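Local structure of CELL WALL surface anchor family protein (Streptococcus pneumoniae, 2WW8) at residues G165-N169 with G170-A174; V652-T656 with T657-I661. The protein serves as the adhesin of the pneumococcal pilus, probably attaching the bacterium to host cells through recognition of receptors on their surface. All coordinates share one frame; numbering follows the deposited sequence.

Contact 1. Residues G165-N169 with G170-A174; sequences GSEKN and GQHKA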
loop_
_atom_site.group_PDB
_atom_site.type_symbol
_atom_site.label_atom_id
_atom_site.label_comp_id
_atom_site.label_asym_id
_atom_site.label_seq_id
_atom_site.Cartn_x
_atom_site.Cartn_y
_atom_site.Cartn_z
ATOM N N GLY A 165 -2.065 -3.883 15.489
ATOM C CA GLY A 165 -0.943 -3.708 16.400
ATOM C C GLY A 165 -1.178 -2.622 17.441
ATOM O O GLY A 165 -0.343 -2.432 18.331
ATOM N N SER A 166 -2.284 -1.879 17.320
ATOM C CA SER A 166 -2.643 -0.848 18.306
ATOM C C SER A 166 -3.749 -1.256 19.307
ATOM O O SER A 166 -4.177 -0.431 20.122
ATOM C CB SER A 166 -2.937 0.492 17.619
ATOM O OG SER A 166 -4.154 0.359 16.927
ATOM N N GLU A 167 -4.196 -2.516 19.235
ATOM C CA GLU A 167 -5.229 -3.066 20.114
ATOM C C GLU A 167 -4.701 -3.124 21.540
ATOM O O GLU A 167 -3.591 -3.609 21.771
ATOM C CB GLU A 167 -5.704 -4.462 19.706
ATOM C CG GLU A 167 -6.965 -4.951 20.472
ATOM C CD GLU A 167 -6.795 -6.287 21.231
ATOM O OE1 GLU A 167 -5.985 -7.134 20.783
ATOM O OE2 GLU A 167 -7.451 -6.526 22.283
ATOM N N LYS A 168 -5.499 -2.606 22.471
ATOM C CA LYS A 168 -5.227 -2.697 23.912
ATOM C C LYS A 168 -6.511 -3.046 24.660
ATOM O O LYS A 168 -7.352 -2.188 24.948
ATOM C CB LYS A 168 -4.605 -1.399 24.449
ATOM C CG LYS A 168 -4.201 -1.389 25.918
ATOM C CD LYS A 168 -2.791 -1.933 26.134
ATOM C CE LYS A 168 -2.594 -2.045 27.647
ATOM N NZ LYS A 168 -1.457 -2.922 28.048
ATOM N N ASN A 169 -6.659 -4.334 24.952
ATOM C CA ASN A 169 -7.784 -4.809 25.741
ATOM C C ASN A 169 -9.138 -4.578 25.077
ATOM O O ASN A 169 -10.069 -4.077 25.712
ATOM C CB ASN A 169 -7.725 -4.198 27.142
ATOM C CG ASN A 169 -6.732 -4.920 28.043
ATOM O OD1 ASN A 169 -6.817 -6.138 28.212
ATOM N ND2 ASN A 169 -5.799 -4.176 28.630
ATOM N N GLY A 170 -9.235 -4.953 23.804
ATOM C CA GLY A 170 -10.484 -4.855 23.056
ATOM C C GLY A 170 -10.701 -3.528 22.361
ATOM O O GLY A 170 -11.620 -3.411 21.559
ATOM N N GLN A 171 -9.865 -2.527 22.632
ATOM C CA GLN A 171 -9.997 -1.241 21.940
ATOM C C GLN A 171 -8.707 -0.831 21.243
ATOM O O GLN A 171 -7.652 -1.409 21.497
ATOM C CB GLN A 171 -10.442 -0.149 22.918
ATOM C CG GLN A 171 -11.808 -0.418 23.584
ATOM C CD GLN A 171 -12.948 -0.412 22.564
ATOM O OE1 GLN A 171 -13.417 -1.473 22.147
ATOM N NE2 GLN A 171 -13.384 0.776 22.149
ATOM N N HIS A 172 -8.772 0.172 20.367
ATOM C CA HIS A 172 -7.609 0.523 19.562
ATOM C C HIS A 172 -7.110 1.924 19.888
ATOM O O HIS A 172 -7.886 2.853 20.169
ATOM C CB HIS A 172 -7.933 0.381 18.074
ATOM C CG HIS A 172 -7.956 -1.032 17.590
ATOM N ND1 HIS A 172 -8.961 -1.922 17.911
ATOM C CD2 HIS A 172 -7.091 -1.717 16.801
ATOM C CE1 HIS A 172 -8.717 -3.095 17.349
ATOM N NE2 HIS A 172 -7.592 -2.993 16.661
ATOM N N LYS A 173 -5.795 2.064 19.794
ATOM C CA LYS A 173 -5.090 3.311 20.093
ATOM C C LYS A 173 -4.756 4.185 18.869
ATOM O O LYS A 173 -4.396 5.365 19.002
ATOM C CB LYS A 173 -3.868 2.999 20.963
ATOM C CG LYS A 173 -4.261 2.788 22.404
ATOM C CD LYS A 173 -3.138 2.250 23.268
ATOM C CE LYS A 173 -2.144 3.354 23.581
ATOM N NZ LYS A 173 -1.250 2.996 24.727
ATOM N N ALA A 174 -4.938 3.628 17.678
ATOM C CA ALA A 174 -4.527 4.333 16.464
ATOM C C ALA A 174 -5.415 3.988 15.282
ATOM O O ALA A 174 -5.921 2.851 15.205
ATOM C CB ALA A 174 -3.084 4.005 16.127
#

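Contact 2. Residues V652-T656 with T657-I661; sequences VLYDT and TEKRI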
loop_
_atom_site.group_PDB
_atom_site.type_symbol
_atom_site.label_atom_id
_atom_site.label_comp_id
_atom_site.label_asym_id
_atom_site.label_seq_id
_atom_site.Cartn_x
_atom_site.Cartn_y
_atom_site.Cartn_z
ATOM N N VAL A 652 15.499 16.837 3.116
ATOM C CA VAL A 652 14.540 16.711 4.203
ATOM C C VAL A 652 14.908 17.729 5.274
ATOM O O VAL A 652 16.018 17.675 5.813
ATOM C CB VAL A 652 14.514 15.280 4.733
ATOM C CG1 VAL A 652 13.377 15.105 5.729
ATOM C CG2 VAL A 652 14.336 14.294 3.551
ATOM N N LEU A 653 14.001 18.656 5.582
ATOM C CA LEU A 653 14.255 19.736 6.539
ATOM C C LEU A 653 13.262 19.673 7.686
ATOM O O LEU A 653 12.134 19.141 7.564
ATOM C CB LEU A 653 14.145 21.117 5.867
ATOM C CG LEU A 653 14.967 21.093 4.570
ATOM C CD1 LEU A 653 14.654 22.257 3.640
ATOM C CD2 LEU A 653 16.517 21.147 4.978
ATOM N N TYR A 654 13.688 20.221 8.816
ATOM C CA TYR A 654 12.804 20.182 9.975
ATOM C C TYR A 654 12.866 21.557 10.619
ATOM O O TYR A 654 13.941 21.968 11.065
ATOM C CB TYR A 654 13.253 19.178 11.035
ATOM C CG TYR A 654 12.368 19.241 12.300
ATOM C CD1 TYR A 654 11.004 18.916 12.251
ATOM C CD2 TYR A 654 12.879 19.635 13.521
ATOM C CE1 TYR A 654 10.190 18.985 13.373
ATOM C CE2 TYR A 654 12.067 19.710 14.675
ATOM C CZ TYR A 654 10.735 19.353 14.594
ATOM O OH TYR A 654 9.915 19.384 15.699
ATOM N N ASP A 655 11.737 22.263 10.632
ATOM C CA ASP A 655 11.692 23.619 11.193
ATOM C C ASP A 655 11.298 23.442 12.669
ATOM O O ASP A 655 10.196 22.953 12.957
ATOM C CB ASP A 655 10.664 24.484 10.441
ATOM C CG ASP A 655 10.868 24.503 8.894
ATOM O OD1 ASP A 655 12.032 24.622 8.400
ATOM O OD2 ASP A 655 9.863 24.393 8.120
ATOM N N THR A 656 12.181 23.818 13.597
ATOM C CA THR A 656 11.979 23.509 15.005
ATOM C C THR A 656 10.899 24.409 15.628
ATOM O O THR A 656 10.235 24.004 16.577
ATOM C CB THR A 656 13.281 23.719 15.843
ATOM O OG1 THR A 656 13.748 25.055 15.669
ATOM C CG2 THR A 656 14.375 22.833 15.324
ATOM N N THR A 657 10.753 25.627 15.118
ATOM C CA THR A 657 9.763 26.575 15.612
ATOM C C THR A 657 8.394 26.088 15.159
ATOM O O THR A 657 7.466 26.056 15.969
ATOM C CB THR A 657 10.018 27.950 15.000
ATOM O OG1 THR A 657 11.197 28.497 15.602
ATOM C CG2 THR A 657 8.836 28.906 15.252
ATOM N N GLU A 658 8.293 25.690 13.884
ATOM C CA GLU A 658 7.001 25.321 13.336
ATOM C C GLU A 658 6.694 23.857 13.582
ATOM O O GLU A 658 5.585 23.446 13.273
ATOM C CB GLU A 658 6.893 25.630 11.844
ATOM C CG GLU A 658 6.918 27.121 11.513
ATOM C CD GLU A 658 8.323 27.708 11.240
ATOM O OE1 GLU A 658 9.403 27.091 11.504
ATOM O OE2 GLU A 658 8.354 28.859 10.737
ATOM N N LYS A 659 7.633 23.088 14.143
ATOM C CA LYS A 659 7.497 21.621 14.273
ATOM C C LYS A 659 7.043 20.987 12.936
ATOM O O LYS A 659 6.029 20.298 12.844
ATOM C CB LYS A 659 6.563 21.222 15.436
ATOM C CG LYS A 659 7.011 21.692 16.835
ATOM C CD LYS A 659 5.879 21.386 17.865
ATOM C CE LYS A 659 4.646 20.608 17.263
ATOM N NZ LYS A 659 3.771 19.568 17.968
ATOM N N ARG A 660 7.799 21.218 11.875
ATOM C CA ARG A 660 7.324 20.811 10.564
ATOM C C ARG A 660 8.470 20.246 9.725
ATOM O O ARG A 660 9.543 20.827 9.695
ATOM C CB ARG A 660 6.693 22.050 9.929
ATOM C CG ARG A 660 6.451 21.989 8.465
ATOM C CD ARG A 660 5.753 23.248 8.070
ATOM N NE ARG A 660 6.731 24.275 7.777
ATOM C CZ ARG A 660 6.560 25.570 8.033
ATOM N NH1 ARG A 660 5.437 26.030 8.594
ATOM N NH2 ARG A 660 7.537 26.421 7.773
ATOM N N ILE A 661 8.214 19.122 9.073
ATOM C CA ILE A 661 9.159 18.522 8.130
ATOM C C ILE A 661 8.760 19.078 6.767
ATOM O O ILE A 661 7.551 19.138 6.436
ATOM C CB ILE A 661 9.021 16.986 8.097
ATOM C CG1 ILE A 661 9.403 16.435 9.483
ATOM C CG2 ILE A 661 9.859 16.332 6.935
ATOM C CD1 ILE A 661 9.145 14.974 9.634
#

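Contact 1. Residues G165-N169 with G170-A174
Ser-166, Glu-167 and Gly-170 carry most of this tight beta hairpin, in which residues 165-169 fold straight back on 170-174 through a type I' turn from Lys-168 to Gln-171. At the open end the carbonyl O of Ser-166 accepts the amide N of Lys-173 at 3.0 Å, the donor lying above the carbonyl plane. The Ser-166 side chain meets Ala-174, with their CB atoms 3.8 Å apart. Its OG is held between backbone N and carbonyl carbon (chi1 71°), near the plane of the His-172 ring at its edge, 3.6 Å from CD2. Serine suits the spot because it is small enough for its CB to pack on that of Ala-174, while its own buried hydroxyl is satisfied by Val-163 O just upstream.

Glu-167 faces His-172 in a non-hydrogen-bonded pair. Its CB sits over one ring face, 4.1 Å from the His-172 centroid, a CH-pi contact offset toward the rim. With CG anti to the backbone N (chi1 -170°) and a bend at chi2, the chain turns toward the loop, where OE2 takes the Gly-170 amide N at 2.8 Å with its anti lone pair.

Gly-170 and Asn-169 both have positive phi, as a type I' turn requires; glycine avoids the clash a CB would make with Asn-169 O, and asparagine tolerates this region well. Beside the turn, Lys-168 N reaches Gln-171 O at 2.6 Å almost linearly (173°), while the return bond from Gln-171 N to Lys-168 O is weak, at 3.4 Å.

The hairpin is thus tied at its open end through Ser-166 O and at its turn through the Glu-167 carboxylate; the Gly-170 N-H would probably help stabilise the negative charge of Glu-167.

Contact 2. Residues V652-T656 with T657-I661
Asp-655 and Arg-660 pair across a hairpin whose loop runs from Thr-656 to Lys-659, and following the aspartate outward explains its chemistry. Its CB lies close to Glu-658 OE1, at 3.1 Å. CG, beside that same oxygen, stands anti to the carbonyl carbon (chi1 -53°), which carries the carboxylate over toward the arginine. There OD2 is shared by Arg-660 NH2 at 3.1 Å and NE at 3.2 Å, a salt bridge whose two hydrogen bonds are bent and weak; carboxylate and guanidinium planes stand 79° apart. OD1 turns to Arg-662, a long and weak ion pair. The bend at chi3 of Arg-660 brings its guanidinium within range, and CB of Glu-658 lies over one face of that group. Glu-658 OE2 is a long 3.9 Å from Arg-660 NH2 and well out of the guanidinium plane, so the two interact through charge alone.

Beneath the charges, the main chains make a hydrogen-bonded antiparallel pair: Asp-655 N gives to Arg-660 O at 2.8 Å, and Arg-660 N gives to Asp-655 O. Lys-659 and Arg-660 both face Asp-655, a G1 bulge, with Lys-659 at positive phi, where glycine is the usual choice. Its ammonium bonds to Ile-606 O.

The face bearing Tyr-654 and Ile-661 is largely apolar. Tyr-654 CD1 is 4.0 Å from Ile-661 CG1, and its OH runs beside Lys-659, 3.6 Å from the CA. Val-652 CG1 packs alongside Ile-661 CG2, and Phe-616 and Leu-608 extend this side.

Arg-660 therefore probably eases the closeness of two like charges, bonding Asp-655 directly and Glu-658 only at long range.

Both contacts are antiparallel hairpins formed by adjoining residues, but they share no strand: contact 1 joins 167-168 to 171-184, contact 2 joins 651-655 to 660-668. Their centres lie about 30 Å apart and their nearest atoms about 16 Å. Contact 1 is partly buried; its bonds run backbone to backbone, plus one carboxylate to amide, while the charge of Lys-173 is paired outside it with Asp-720. Contact 2 is a surface contact within the Ig-like tip-pilin region, where one face carries an ionic network and the other a largely apolar patch, with Tyr-654 about 9 Å from a bound calcium. The loops differ too: a two-residue type I' turn against a longer bulged loop.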